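Local coordinates for COG0546: Predicted phosphatases (Streptococcus pneumoniae, PDB 2AH5), which is of unknown function but, as a haloacid dehalogenase-like hydrolase, is predicted to act as a phosphatase, at residues Thr2-Ile7 against Ser98-Tyr103; Asp12-Asp17 against Ile160-Phe165; Phe26-Lys31 against Val68-Ser73. All blocks are in the same frame, centred on the assembly; numbering follows the deposited sequence.

Interaction 1 (Thr2-Ile7 against Ser98-Tyr103); sequences TSITAI and SSYPLY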
ATOM      1  N   THR A   2      -4.936  -6.231  22.761  1.00 38.92           N
ATOM      2  CA  THR A   2      -6.268  -6.586  23.268  1.00 35.97           C
ATOM      3  C   THR A   2      -7.375  -5.584  22.898  1.00 33.55           C
ATOM      4  O   THR A   2      -8.517  -5.977  22.687  1.00 33.55           O
ATOM      5  CB  THR A   2      -6.248  -6.902  24.792  1.00 36.16           C
ATOM      6  OG1 THR A   2      -5.813  -5.747  25.519  1.00 37.17           O
ATOM      7  CG2 THR A   2      -5.283  -8.068  25.090  1.00 35.58           C
ATOM      8  N   SER A   3      -7.052  -4.301  22.778  1.00 30.81           N
ATOM      9  CA  SER A   3      -8.097  -3.354  22.382  1.00 28.27           C
ATOM     10  C   SER A   3      -8.352  -3.351  20.865  1.00 25.48           C
ATOM     11  O   SER A   3      -9.351  -2.808  20.406  1.00 24.15           O
ATOM     12  CB  SER A   3      -7.822  -1.943  22.911  1.00 29.46           C
ATOM     13  OG  SER A   3      -6.944  -1.255  22.045  1.00 31.14           O
ATOM     14  N   ILE A   4      -7.459  -3.969  20.090  1.00 22.59           N
ATOM     15  CA  ILE A   4      -7.653  -4.018  18.629  1.00 20.25           C
ATOM     16  C   ILE A   4      -8.847  -4.919  18.321  1.00 18.93           C
ATOM     17  O   ILE A   4      -8.938  -6.053  18.821  1.00 18.20           O
ATOM     18  CB  ILE A   4      -6.390  -4.526  17.876  1.00 20.17           C
ATOM     19  CG1 ILE A   4      -5.228  -3.535  18.027  1.00 19.40           C
ATOM     20  CG2 ILE A   4      -6.690  -4.775  16.384  1.00 19.15           C
ATOM     21  CD1 ILE A   4      -3.884  -4.157  17.804  1.00 22.87           C
ATOM     22  N   THR A   5      -9.775  -4.394  17.524  1.00 17.87           N
ATOM     23  CA  THR A   5     -10.904  -5.178  17.006  1.00 17.90           C
ATOM     24  C   THR A   5     -10.963  -5.244  15.469  1.00 17.01           C
ATOM     25  O   THR A   5     -11.792  -5.969  14.908  1.00 18.06           O
ATOM     26  CB  THR A   5     -12.275  -4.663  17.501  1.00 18.44           C
ATOM     27  OG1 THR A   5     -12.531  -3.365  16.948  1.00 19.58           O
ATOM     28  CG2 THR A   5     -12.341  -4.589  19.032  1.00 20.42           C
ATOM     29  N   ALA A   6     -10.085  -4.499  14.799  1.00 15.76           N
ATOM     30  CA  ALA A   6     -10.116  -4.370  13.343  1.00 14.43           C
ATOM     31  C   ALA A   6      -8.688  -4.204  12.829  1.00 12.97           C
ATOM     32  O   ALA A   6      -7.857  -3.544  13.467  1.00 13.38           O
ATOM     33  CB  ALA A   6     -10.953  -3.188  12.943  1.00 14.27           C
ATOM     34  N   ILE A   7      -8.410  -4.826  11.697  1.00 12.78           N
ATOM     35  CA  ILE A   7      -7.068  -4.808  11.127  1.00 12.64           C
ATOM     36  C   ILE A   7      -7.088  -4.191   9.721  1.00 12.84           C
ATOM     37  O   ILE A   7      -7.873  -4.624   8.859  1.00 12.22           O
ATOM     38  CB  ILE A   7      -6.441  -6.221  11.082  1.00 12.17           C
ATOM     39  CG1 ILE A   7      -6.441  -6.880  12.479  1.00 11.46           C
ATOM     40  CG2 ILE A   7      -5.035  -6.133  10.496  1.00 14.09           C
ATOM     41  CD1 ILE A   7      -5.771  -8.279  12.516  1.00 13.45           C
ATOM     42  N   SER A  98     -10.343 -15.076  10.272  1.00 20.89           N
ATOM     43  CA  SER A  98     -11.141 -15.922  11.146  1.00 22.62           C
ATOM     44  C   SER A  98     -11.324 -15.353  12.563  1.00 22.14           C
ATOM     45  O   SER A  98     -12.162 -15.848  13.308  1.00 23.56           O
ATOM     46  CB  SER A  98     -10.623 -17.374  11.159  1.00 22.54           C
ATOM     47  OG  SER A  98      -9.378 -17.485  11.821  1.00 27.44           O
ATOM     48  N   SER A  99     -10.583 -14.298  12.925  1.00 20.75           N
ATOM     49  CA  SER A  99     -10.705 -13.672  14.247  1.00 19.99           C
ATOM     50  C   SER A  99     -10.992 -12.165  14.219  1.00 18.86           C
ATOM     51  O   SER A  99     -11.369 -11.576  15.239  1.00 18.75           O
ATOM     52  CB  SER A  99      -9.425 -13.904  15.073  1.00 20.92           C
ATOM     53  OG  SER A  99      -9.177 -15.292  15.253  1.00 23.14           O
ATOM     54  N   TYR A 100     -10.794 -11.534  13.062  1.00 16.09           N
ATOM     55  CA  TYR A 100     -10.974 -10.081  12.941  1.00 15.75           C
ATOM     56  C   TYR A 100     -11.580  -9.701  11.602  1.00 14.73           C
ATOM     57  O   TYR A 100     -11.298 -10.341  10.602  1.00 14.57           O
ATOM     58  CB  TYR A 100      -9.607  -9.369  12.978  1.00 15.84           C
ATOM     59  CG  TYR A 100      -8.821  -9.520  14.255  1.00 16.25           C
ATOM     60  CD1 TYR A 100      -9.004  -8.631  15.300  1.00 18.66           C
ATOM     61  CD2 TYR A 100      -7.888 -10.550  14.402  1.00 17.95           C
ATOM     62  CE1 TYR A 100      -8.273  -8.749  16.498  1.00 19.74           C
ATOM     63  CE2 TYR A 100      -7.154 -10.685  15.571  1.00 18.69           C
ATOM     64  CZ  TYR A 100      -7.364  -9.770  16.626  1.00 18.07           C
ATOM     65  OH  TYR A 100      -6.655  -9.878  17.809  1.00 20.59           O
ATOM     66  N   PRO A 101     -12.369  -8.606  11.579  1.00 14.35           N
ATOM     67  CA  PRO A 101     -12.756  -7.995  10.320  1.00 13.65           C
ATOM     68  C   PRO A 101     -11.479  -7.327   9.783  1.00 12.78           C
ATOM     69  O   PRO A 101     -10.756  -6.715  10.571  1.00 14.07           O
ATOM     70  CB  PRO A 101     -13.801  -6.950  10.740  1.00 13.78           C
ATOM     71  CG  PRO A 101     -13.416  -6.559  12.135  1.00 15.37           C
ATOM     72  CD  PRO A 101     -12.862  -7.850  12.752  1.00 14.54           C
ATOM     73  N   LEU A 102     -11.201  -7.503   8.495  1.00 11.96           N
ATOM     74  CA  LEU A 102     -10.047  -6.932   7.809  1.00 12.05           C
ATOM     75  C   LEU A 102     -10.469  -5.904   6.771  1.00 12.42           C
ATOM     76  O   LEU A 102     -11.523  -6.087   6.100  1.00 12.26           O
ATOM     77  CB  LEU A 102      -9.296  -8.024   7.058  1.00 11.70           C
ATOM     78  CG  LEU A 102      -8.974  -9.318   7.798  1.00 12.79           C
ATOM     79  CD1 LEU A 102      -8.211 -10.255   6.893  1.00 12.14           C
ATOM     80  CD2 LEU A 102      -8.218  -9.037   9.105  1.00 12.30           C
ATOM     81  N   TYR A 103      -9.649  -4.862   6.616  1.00 12.05           N
ATOM     82  CA  TYR A 103      -9.921  -3.779   5.654  1.00 12.07           C
ATOM     83  C   TYR A 103      -8.659  -3.454   4.886  1.00 13.10           C
ATOM     84  O   TYR A 103      -7.535  -3.516   5.438  1.00 13.91           O
ATOM     85  CB  TYR A 103     -10.398  -2.512   6.388  1.00 13.38           C
ATOM     86  CG  TYR A 103     -11.615  -2.800   7.217  1.00 13.31           C
ATOM     87  CD1 TYR A 103     -12.879  -2.797   6.627  1.00 13.04           C
ATOM     88  CD2 TYR A 103     -11.494  -3.176   8.560  1.00 13.93           C
ATOM     89  CE1 TYR A 103     -14.011  -3.103   7.366  1.00 14.53           C
ATOM     90  CE2 TYR A 103     -12.639  -3.465   9.329  1.00 13.55           C
ATOM     91  CZ  TYR A 103     -13.883  -3.431   8.710  1.00 15.11           C
ATOM     92  OH  TYR A 103     -15.015  -3.720   9.427  1.00 14.98           O
TER
HETATM   93  O   HOH W   1      -7.056  -7.913  19.725  1.00 24.90           O
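Ile-7 meets the 98-103 segment with both its backbone and its side chain. Two hydrogen bonds grip the backbone: Ile-7 N donates to Pro-101 O at 3.2 Å, and Ile-7 O receives the amide of Tyr-103, N to O 2.9 Å, with N-H...O angles of 167° and 153°. Since the partners of Ile-7 flank Leu-102, the pairing is that of parallel strands, and Leu-102 CA adds a C-H...O contact to the same Ile-7 carbonyl oxygen at 3.3 Å. On the sheet face that Ile-7 and Leu-102 share, Ile-7 CB packs on Leu-102 CD2.

The far end of the isoleucine lies over one face of the Tyr-100 ring, with CD1 4.0 Å from the ring centroid in a CH-pi contact. CG1 lies beside the backbone N (chi1 -55°) and chi2 is extended, a course that carries CD1 onto the ring. The rim of that ring faces backbone: Ile-4 O sits in the ring plane, 3.6 Å from Tyr-100 CE1. One water joins the two residues, donating to Ile-4 O and accepting from Tyr-100 OH, and this would limit movement of the ring's outer end. Ala-6 CB meets the edge of Tyr-103 at CE2, 4.0 Å away.

Farther out, Phe-209 packs edge-to-face with Tyr-100, Leu-96 of helix 89-97 touches both Ile-7 and Leu-102, and Ile-160 flanks Ile-7 from the next strand. The pairing joins strand 6-9 to strand 102-106 inside a six-stranded parallel sheet, the Rossmann-like core of the HAD fold.

Interaction 2 (Asp12-Asp17 against Ile160-Phe165); sequences DGTLVD and IGDTKF
Thr-14 and Asp-162 cross obliquely where two loops of the HAD fold meet. The first loop carries Asp-12 and Thr-14 of what looks like the family's DxDx(T/V) motif, begun by Asp-10; the second follows strand 157-161, the usual place of an acidic HAD motif. Thr-14 OG1 donates to Asp-162 OD1 at 3.0 Å, approaching from above the carboxylate, 46° out of its plane. With chi1 -65°, the threonine puts OG1 beside its own backbone N and turns CG2 the other way, so one side chain serves two neighbours. The methyl crosses Ile-160 at about a right angle, CG2 to CG2 4.0 Å, and also rests 3.7 Å from Ile-160 O.

Asp-162 has CG between its backbone N and carbonyl carbon (chi1 68°), which sets the carboxylate against Gly-13, with Asp-162 OD2 3.4 Å from Gly-13 CA. The carboxylate also lies near Asp-12 O and Asp-10 OD2, acceptors with which it makes no hydrogen bond. Its OD2 is bonded by the Phe-184 amide. Asp-12, whose carboxylate leads away from this contact, bonds Ser-18 OG and forms a salt bridge with Lys-108 through OD1. The packing beside Asp-162 is close: Gly-13 O lies 3.1 Å from Asp-162 CG.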
ATOM      1  N   ASP A  12      -0.353  -2.568  -2.117  1.00 14.68           N
ATOM      2  CA  ASP A  12       0.955  -2.665  -2.771  1.00 15.90           C
ATOM      3  C   ASP A  12       2.072  -2.698  -1.748  1.00 15.41           C
ATOM      4  O   ASP A  12       2.070  -1.917  -0.812  1.00 17.36           O
ATOM      5  CB  ASP A  12       1.198  -1.453  -3.669  1.00 16.48           C
ATOM      6  CG  ASP A  12       0.162  -1.311  -4.710  1.00 20.29           C
ATOM      7  OD1 ASP A  12       0.300  -1.972  -5.739  1.00 22.18           O
ATOM      8  OD2 ASP A  12      -0.820  -0.564  -4.488  1.00 26.06           O
ATOM      9  N   GLY A  13       3.023  -3.602  -1.921  1.00 15.12           N
ATOM     10  CA  GLY A  13       4.184  -3.665  -1.051  1.00 14.82           C
ATOM     11  C   GLY A  13       3.944  -4.349   0.275  1.00 14.36           C
ATOM     12  O   GLY A  13       4.871  -4.550   1.031  1.00 14.53           O
ATOM     13  N   THR A  14       2.694  -4.718   0.549  1.00 13.51           N
ATOM     14  CA  THR A  14       2.353  -5.401   1.792  1.00 13.13           C
ATOM     15  C   THR A  14       1.662  -6.742   1.482  1.00 13.16           C
ATOM     16  O   THR A  14       2.228  -7.814   1.721  1.00 13.68           O
ATOM     17  CB  THR A  14       1.461  -4.478   2.671  1.00 13.56           C
ATOM     18  OG1 THR A  14       2.220  -3.331   3.073  1.00 15.79           O
ATOM     19  CG2 THR A  14       0.960  -5.208   3.893  1.00 13.05           C
ATOM     20  N   LEU A  15       0.460  -6.679   0.914  1.00 12.13           N
ATOM     21  CA  LEU A  15      -0.242  -7.881   0.462  1.00 11.50           C
ATOM     22  C   LEU A  15       0.261  -8.307  -0.918  1.00 11.89           C
ATOM     23  O   LEU A  15       0.428  -9.506  -1.201  1.00 12.15           O
ATOM     24  CB  LEU A  15      -1.759  -7.629   0.413  1.00 11.45           C
ATOM     25  CG  LEU A  15      -2.403  -7.231   1.742  1.00 11.19           C
ATOM     26  CD1 LEU A  15      -3.819  -6.717   1.552  1.00 13.67           C
ATOM     27  CD2 LEU A  15      -2.380  -8.408   2.713  1.00 13.82           C
ATOM     28  N   VAL A  16       0.533  -7.305  -1.751  1.00 11.97           N
ATOM     29  CA  VAL A  16       0.698  -7.533  -3.179  1.00 12.18           C
ATOM     30  C   VAL A  16       2.079  -7.103  -3.624  1.00 12.23           C
ATOM     31  O   VAL A  16       2.462  -5.955  -3.431  1.00 11.54           O
ATOM     32  CB  VAL A  16      -0.411  -6.830  -4.036  1.00 12.23           C
ATOM     33  CG1 VAL A  16      -0.135  -7.074  -5.513  1.00 11.95           C
ATOM     34  CG2 VAL A  16      -1.811  -7.393  -3.663  1.00 14.09           C
ATOM     35  N   ASP A  17       2.823  -8.043  -4.205  1.00 12.76           N
ATOM     36  CA  ASP A  17       4.044  -7.706  -4.899  1.00 12.37           C
ATOM     37  C   ASP A  17       3.708  -7.183  -6.295  1.00 12.30           C
ATOM     38  O   ASP A  17       3.710  -7.934  -7.290  1.00 12.48           O
ATOM     39  CB  ASP A  17       5.030  -8.896  -4.971  1.00 13.21           C
ATOM     40  CG  ASP A  17       6.358  -8.493  -5.573  1.00 16.00           C
ATOM     41  OD1 ASP A  17       6.467  -7.334  -6.028  1.00 15.03           O
ATOM     42  OD2 ASP A  17       7.293  -9.316  -5.592  1.00 18.31           O
ATOM     43  N   ILE A 160      -1.209  -2.603   9.021  1.00 11.51           N
ATOM     44  CA  ILE A 160      -0.086  -3.429   8.644  1.00 11.91           C
ATOM     45  C   ILE A 160       0.411  -2.830   7.339  1.00 11.95           C
ATOM     46  O   ILE A 160      -0.325  -2.817   6.341  1.00 10.41           O
ATOM     47  CB  ILE A 160      -0.560  -4.908   8.454  1.00 12.08           C
ATOM     48  CG1 ILE A 160      -1.159  -5.414   9.792  1.00 12.29           C
ATOM     49  CG2 ILE A 160       0.578  -5.795   7.842  1.00 12.08           C
ATOM     50  CD1 ILE A 160      -1.521  -6.914   9.887  1.00 13.32           C
ATOM     51  N   GLY A 161       1.633  -2.298   7.354  1.00 11.64           N
ATOM     52  CA  GLY A 161       2.137  -1.565   6.194  1.00 12.70           C
ATOM     53  C   GLY A 161       3.644  -1.569   6.034  1.00 13.66           C
ATOM     54  O   GLY A 161       4.371  -1.870   6.994  1.00 13.29           O
ATOM     55  N   ASP A 162       4.097  -1.237   4.818  1.00 13.61           N
ATOM     56  CA  ASP A 162       5.502  -1.317   4.447  1.00 14.68           C
ATOM     57  C   ASP A 162       6.219   0.021   4.237  1.00 14.56           C
ATOM     58  O   ASP A 162       7.405   0.005   3.945  1.00 15.06           O
ATOM     59  CB  ASP A 162       5.701  -2.194   3.192  1.00 14.80           C
ATOM     60  CG  ASP A 162       5.108  -1.567   1.932  1.00 15.99           C
ATOM     61  OD1 ASP A 162       3.936  -1.144   1.971  1.00 18.59           O
ATOM     62  OD2 ASP A 162       5.836  -1.469   0.915  1.00 19.50           O
ATOM     63  N   THR A 163       5.529   1.153   4.384  1.00 14.09           N
ATOM     64  CA  THR A 163       6.143   2.467   4.112  1.00 14.55           C
ATOM     65  C   THR A 163       6.010   3.509   5.223  1.00 14.51           C
ATOM     66  O   THR A 163       5.132   3.420   6.107  1.00 13.84           O
ATOM     67  CB  THR A 163       5.556   3.127   2.828  1.00 14.52           C
ATOM     68  OG1 THR A 163       4.225   3.580   3.095  1.00 15.41           O
ATOM     69  CG2 THR A 163       5.561   2.187   1.621  1.00 16.63           C
ATOM     70  N   LYS A 164       6.847   4.547   5.114  1.00 14.21           N
ATOM     71  CA  LYS A 164       6.775   5.705   5.999  1.00 15.56           C
ATOM     72  C   LYS A 164       5.395   6.360   5.935  1.00 14.66           C
ATOM     73  O   LYS A 164       4.917   6.916   6.927  1.00 15.24           O
ATOM     74  CB  LYS A 164       7.877   6.718   5.637  1.00 16.48           C
ATOM     75  CG  LYS A 164       7.788   7.226   4.217  1.00 19.44           C
ATOM     76  CD  LYS A 164       9.081   7.894   3.754  1.00 25.88           C
ATOM     77  CE  LYS A 164       9.141   9.333   4.223  1.00 30.08           C
ATOM     78  NZ  LYS A 164       9.980  10.191   3.304  1.00 33.42           N
ATOM     79  N   PHE A 165       4.750   6.306   4.770  1.00 14.67           N
ATOM     80  CA  PHE A 165       3.394   6.883   4.636  1.00 15.60           C
ATOM     81  C   PHE A 165       2.359   6.155   5.506  1.00 15.34           C
ATOM     82  O   PHE A 165       1.488   6.782   6.087  1.00 15.01           O
ATOM     83  CB  PHE A 165       2.978   6.924   3.164  1.00 16.77           C
ATOM     84  CG  PHE A 165       3.989   7.610   2.285  1.00 17.27           C
ATOM     85  CD1 PHE A 165       3.949   8.983   2.116  1.00 20.35           C
ATOM     86  CD2 PHE A 165       4.986   6.880   1.640  1.00 19.57           C
ATOM     87  CE1 PHE A 165       4.900   9.636   1.299  1.00 20.93           C
ATOM     88  CE2 PHE A 165       5.932   7.515   0.832  1.00 21.33           C
ATOM     89  CZ  PHE A 165       5.888   8.899   0.680  1.00 20.36           C
TER

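Interaction 3 (Phe26-Lys31 against Val68-Ser73); sequences FTYTFK and VQIYRS
Aromatic contact carries one end of the packing between helices 26-31 and 68-73, where the edge of Tyr-71 points at the face of Phe-26. The ring planes stand at 61° and the centroids are 4.8 Å apart, an edge-to-face pair. Tyr-71 CE1 is the leading atom: it hangs 3.6 Å above the Phe-26 ring plane, over its centre, and consequently lies at similar distances from all six ring carbons. Tyr-71 has CG opposite its backbone N (chi1 179°), which sends the ring from the side of its helix toward Phe-26. Around this pair, Phe-55 packs edge-to-face with Phe-26, while Phe-46 meets the same ring and Leu-51 touches both members.

At the other end a methyl group meets a ring. Ile-70 CG2 approaches the Tyr-28 ring obliquely, 3.6 Å from CE2, and the two side chains cross at about a right angle. Ile-70 also touches Glu-32 and Leu-33, farther along helix 19-33.

The polar side chains at the contact bond within their own helices. Thr-29 OG1 rests 3.3 Å from Tyr-71 CA, yet its hydrogen bond goes to Ala-25 O, one turn earlier. Ser-73 OG donates to Ile-70 O at 2.6 Å, in the carbonyl plane on a lone pair, and from there reaches within 3.9 Å of Tyr-28 CE2.

The short helix axes pass 8.4 Å apart, and their N-to-C directions differ by 129°. Thr-29 and Tyr-71 have the nearest CA atoms, at 5.5 Å. With the hydroxyls of Thr-29 and Ser-73 turned back to their own backbones, this join between helices 19-33 and 64-79 rests on van der Waals packing of rings, a methyl and the Thr-29 side chain, without directional polar bonds between the two segments.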
ATOM      1  N   PHE A  26       6.673   2.675 -15.066  1.00 11.59           N
ATOM      2  CA  PHE A  26       7.686   3.747 -15.086  1.00 12.24           C
ATOM      3  C   PHE A  26       8.552   3.725 -16.349  1.00 12.73           C
ATOM      4  O   PHE A  26       8.743   4.755 -17.008  1.00 12.23           O
ATOM      5  CB  PHE A  26       8.572   3.727 -13.850  1.00 13.12           C
ATOM      6  CG  PHE A  26       7.946   4.403 -12.683  1.00 12.19           C
ATOM      7  CD1 PHE A  26       7.565   3.660 -11.580  1.00 12.68           C
ATOM      8  CD2 PHE A  26       7.695   5.783 -12.710  1.00 13.68           C
ATOM      9  CE1 PHE A  26       6.967   4.270 -10.488  1.00 12.84           C
ATOM     10  CE2 PHE A  26       7.093   6.418 -11.589  1.00 13.64           C
ATOM     11  CZ  PHE A  26       6.717   5.646 -10.498  1.00 12.88           C
ATOM     12  N   THR A  27       9.033   2.546 -16.696  1.00 12.46           N
ATOM     13  CA  THR A  27       9.980   2.435 -17.832  1.00 13.20           C
ATOM     14  C   THR A  27       9.252   2.681 -19.164  1.00 12.70           C
ATOM     15  O   THR A  27       9.845   3.222 -20.109  1.00 12.60           O
ATOM     16  CB  THR A  27      10.755   1.092 -17.840  1.00 13.02           C
ATOM     17  OG1 THR A  27       9.833   0.012 -17.946  1.00 11.61           O
ATOM     18  CG2 THR A  27      11.604   0.914 -16.528  1.00 14.62           C
ATOM     19  N   TYR A  28       7.987   2.263 -19.245  1.00 12.13           N
ATOM     20  CA  TYR A  28       7.155   2.621 -20.419  1.00 12.45           C
ATOM     21  C   TYR A  28       7.078   4.131 -20.567  1.00 11.90           C
ATOM     22  O   TYR A  28       7.166   4.673 -21.686  1.00 12.18           O
ATOM     23  CB  TYR A  28       5.722   2.022 -20.329  1.00 12.61           C
ATOM     24  CG  TYR A  28       4.867   2.432 -21.516  1.00 12.59           C
ATOM     25  CD1 TYR A  28       5.095   1.875 -22.775  1.00 15.50           C
ATOM     26  CD2 TYR A  28       3.893   3.445 -21.396  1.00 13.38           C
ATOM     27  CE1 TYR A  28       4.327   2.259 -23.889  1.00 14.55           C
ATOM     28  CE2 TYR A  28       3.120   3.839 -22.501  1.00 14.78           C
ATOM     29  CZ  TYR A  28       3.359   3.247 -23.741  1.00 15.56           C
ATOM     30  OH  TYR A  28       2.642   3.638 -24.852  1.00 14.75           O
ATOM     31  N   THR A  29       6.888   4.822 -19.438  1.00 11.79           N
ATOM     32  CA  THR A  29       6.783   6.285 -19.452  1.00 12.39           C
ATOM     33  C   THR A  29       8.061   6.944 -19.942  1.00 12.20           C
ATOM     34  O   THR A  29       8.014   7.788 -20.822  1.00 12.75           O
ATOM     35  CB  THR A  29       6.337   6.844 -18.083  1.00 12.97           C
ATOM     36  OG1 THR A  29       5.109   6.204 -17.716  1.00 12.12           O
ATOM     37  CG2 THR A  29       6.093   8.387 -18.162  1.00 13.22           C
ATOM     38  N   PHE A  30       9.198   6.556 -19.375  1.00 12.46           N
ATOM     39  CA  PHE A  30      10.488   7.087 -19.820  1.00 13.20           C
ATOM     40  C   PHE A  30      10.791   6.764 -21.291  1.00 13.75           C
ATOM     41  O   PHE A  30      11.323   7.634 -22.006  1.00 13.88           O
ATOM     42  CB  PHE A  30      11.607   6.638 -18.886  1.00 13.15           C
ATOM     43  CG  PHE A  30      11.390   7.061 -17.440  1.00 13.22           C
ATOM     44  CD1 PHE A  30      11.162   8.398 -17.115  1.00 16.36           C
ATOM     45  CD2 PHE A  30      11.429   6.126 -16.419  1.00 14.93           C
ATOM     46  CE1 PHE A  30      10.964   8.799 -15.765  1.00 18.19           C
ATOM     47  CE2 PHE A  30      11.224   6.504 -15.086  1.00 14.46           C
ATOM     48  CZ  PHE A  30      10.985   7.850 -14.763  1.00 14.83           C
ATOM     49  N   LYS A  31      10.459   5.551 -21.738  1.00 13.06           N
ATOM     50  CA  LYS A  31      10.561   5.203 -23.178  1.00 13.57           C
ATOM     51  C   LYS A  31       9.736   6.194 -24.040  1.00 13.84           C
ATOM     52  O   LYS A  31      10.218   6.725 -25.035  1.00 12.80           O
ATOM     53  CB  LYS A  31      10.116   3.758 -23.438  1.00 12.95           C
ATOM     54  CG  LYS A  31       9.835   3.455 -24.941  1.00 13.54           C
ATOM     55  CD  LYS A  31       9.338   2.061 -25.185  1.00 15.32           C
ATOM     56  CE  LYS A  31       9.046   1.868 -26.664  1.00 17.65           C
ATOM     57  NZ  LYS A  31       8.847   0.430 -27.031  1.00 21.78           N
ATOM     58  N   VAL A  68       2.397  11.372 -15.753  1.00 15.81           N
ATOM     59  CA  VAL A  68       1.356  10.693 -14.973  1.00 16.61           C
ATOM     60  C   VAL A  68       0.288  10.064 -15.865  1.00 15.55           C
ATOM     61  O   VAL A  68      -0.116   8.921 -15.655  1.00 15.53           O
ATOM     62  CB  VAL A  68       0.724  11.649 -13.920  1.00 16.61           C
ATOM     63  CG1 VAL A  68      -0.490  10.998 -13.226  1.00 19.48           C
ATOM     64  CG2 VAL A  68       1.782  12.021 -12.903  1.00 18.52           C
ATOM     65  N   GLN A  69      -0.159  10.807 -16.871  1.00 15.34           N
ATOM     66  CA  GLN A  69      -1.110  10.264 -17.832  1.00 15.59           C
ATOM     67  C   GLN A  69      -0.602   9.012 -18.527  1.00 15.11           C
ATOM     68  O   GLN A  69      -1.323   8.012 -18.593  1.00 15.19           O
ATOM     69  CB  GLN A  69      -1.525  11.322 -18.855  1.00 15.54           C
ATOM     70  CG  GLN A  69      -2.527  10.804 -19.894  1.00 16.15           C
ATOM     71  CD  GLN A  69      -2.884  11.871 -20.928  1.00 18.11           C
ATOM     72  OE1 GLN A  69      -3.175  12.997 -20.566  1.00 24.68           O
ATOM     73  NE2 GLN A  69      -2.869  11.512 -22.209  1.00 16.49           N
ATOM     74  N   ILE A  70       0.628   9.055 -19.031  1.00 14.93           N
ATOM     75  CA  ILE A  70       1.202   7.934 -19.772  1.00 15.26           C
ATOM     76  C   ILE A  70       1.357   6.720 -18.823  1.00 15.14           C
ATOM     77  O   ILE A  70       0.969   5.601 -19.150  1.00 15.79           O
ATOM     78  CB  ILE A  70       2.547   8.328 -20.456  1.00 15.57           C
ATOM     79  CG1 ILE A  70       2.317   9.340 -21.594  1.00 14.53           C
ATOM     80  CG2 ILE A  70       3.280   7.091 -21.007  1.00 14.43           C
ATOM     81  CD1 ILE A  70       3.593  10.108 -22.001  1.00 15.91           C
ATOM     82  N   TYR A  71       1.919   6.960 -17.641  1.00 15.43           N
ATOM     83  CA  TYR A  71       2.057   5.909 -16.632  1.00 14.87           C
ATOM     84  C   TYR A  71       0.742   5.159 -16.398  1.00 16.05           C
ATOM     85  O   TYR A  71       0.693   3.928 -16.396  1.00 15.31           O
ATOM     86  CB  TYR A  71       2.557   6.531 -15.322  1.00 15.05           C
ATOM     87  CG  TYR A  71       2.699   5.516 -14.192  1.00 14.54           C
ATOM     88  CD1 TYR A  71       3.936   5.009 -13.838  1.00 13.22           C
ATOM     89  CD2 TYR A  71       1.578   5.084 -13.487  1.00 14.63           C
ATOM     90  CE1 TYR A  71       4.062   4.087 -12.788  1.00 12.97           C
ATOM     91  CE2 TYR A  71       1.683   4.167 -12.459  1.00 15.12           C
ATOM     92  CZ  TYR A  71       2.917   3.671 -12.113  1.00 14.29           C
ATOM     93  OH  TYR A  71       2.995   2.745 -11.076  1.00 19.01           O
ATOM     94  N   ARG A  72      -0.313   5.912 -16.182  1.00 17.90           N
ATOM     95  CA  ARG A  72      -1.610   5.297 -15.906  1.00 20.95           C
ATOM     96  C   ARG A  72      -2.138   4.515 -17.108  1.00 21.56           C
ATOM     97  O   ARG A  72      -2.806   3.484 -16.923  1.00 22.39           O
ATOM     98  CB  ARG A  72      -2.607   6.333 -15.415  1.00 21.24           C
ATOM     99  CG  ARG A  72      -2.178   7.014 -14.139  1.00 24.51           C
ATOM    100  CD  ARG A  72      -3.366   7.427 -13.329  1.00 31.76           C
ATOM    101  NE  ARG A  72      -2.988   7.932 -12.003  1.00 35.23           N
ATOM    102  CZ  ARG A  72      -2.504   7.184 -11.005  1.00 37.72           C
ATOM    103  NH1 ARG A  72      -2.293   5.884 -11.171  1.00 37.85           N
ATOM    104  NH2 ARG A  72      -2.198   7.749  -9.837  1.00 39.11           N
ATOM    105  N   SER A  73      -1.788   4.971 -18.317  1.00 22.10           N
ATOM    106  CA  SER A  73      -2.107   4.280 -19.575  1.00 22.03           C
ATOM    107  C   SER A  73      -1.470   2.893 -19.710  1.00 22.38           C
ATOM    108  O   SER A  73      -2.059   1.989 -20.329  1.00 24.31           O
ATOM    109  CB  SER A  73      -1.746   5.148 -20.808  1.00 21.70           C
ATOM    110  OG  SER A  73      -0.386   4.989 -21.228  1.00 19.71           O
TER

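From the N terminus, the chain enters the parallel sheet at 2-7, runs into the loop at 12-17 and then climbs into helix 19-33. Interaction 3 closes the shortest loop, bringing 68-73 back to 26-31 within the helical part of the molecule. Interaction 1 encloses that loop and pairs strand 6-9 with 102-106. Interaction 2 also encloses it, but crosses interaction 1, because 12-17 starts inside the loop of interaction 1 while 160-165 lies beyond it. It ties the loop after strand 6-9 to the end of that strand's other neighbour, 157-161, and Ile-7 CG2 touches Ile-160 CD1 at 3.7 Å. Interaction 3 stays separate, its nearest atoms about 8 Å from interaction 2.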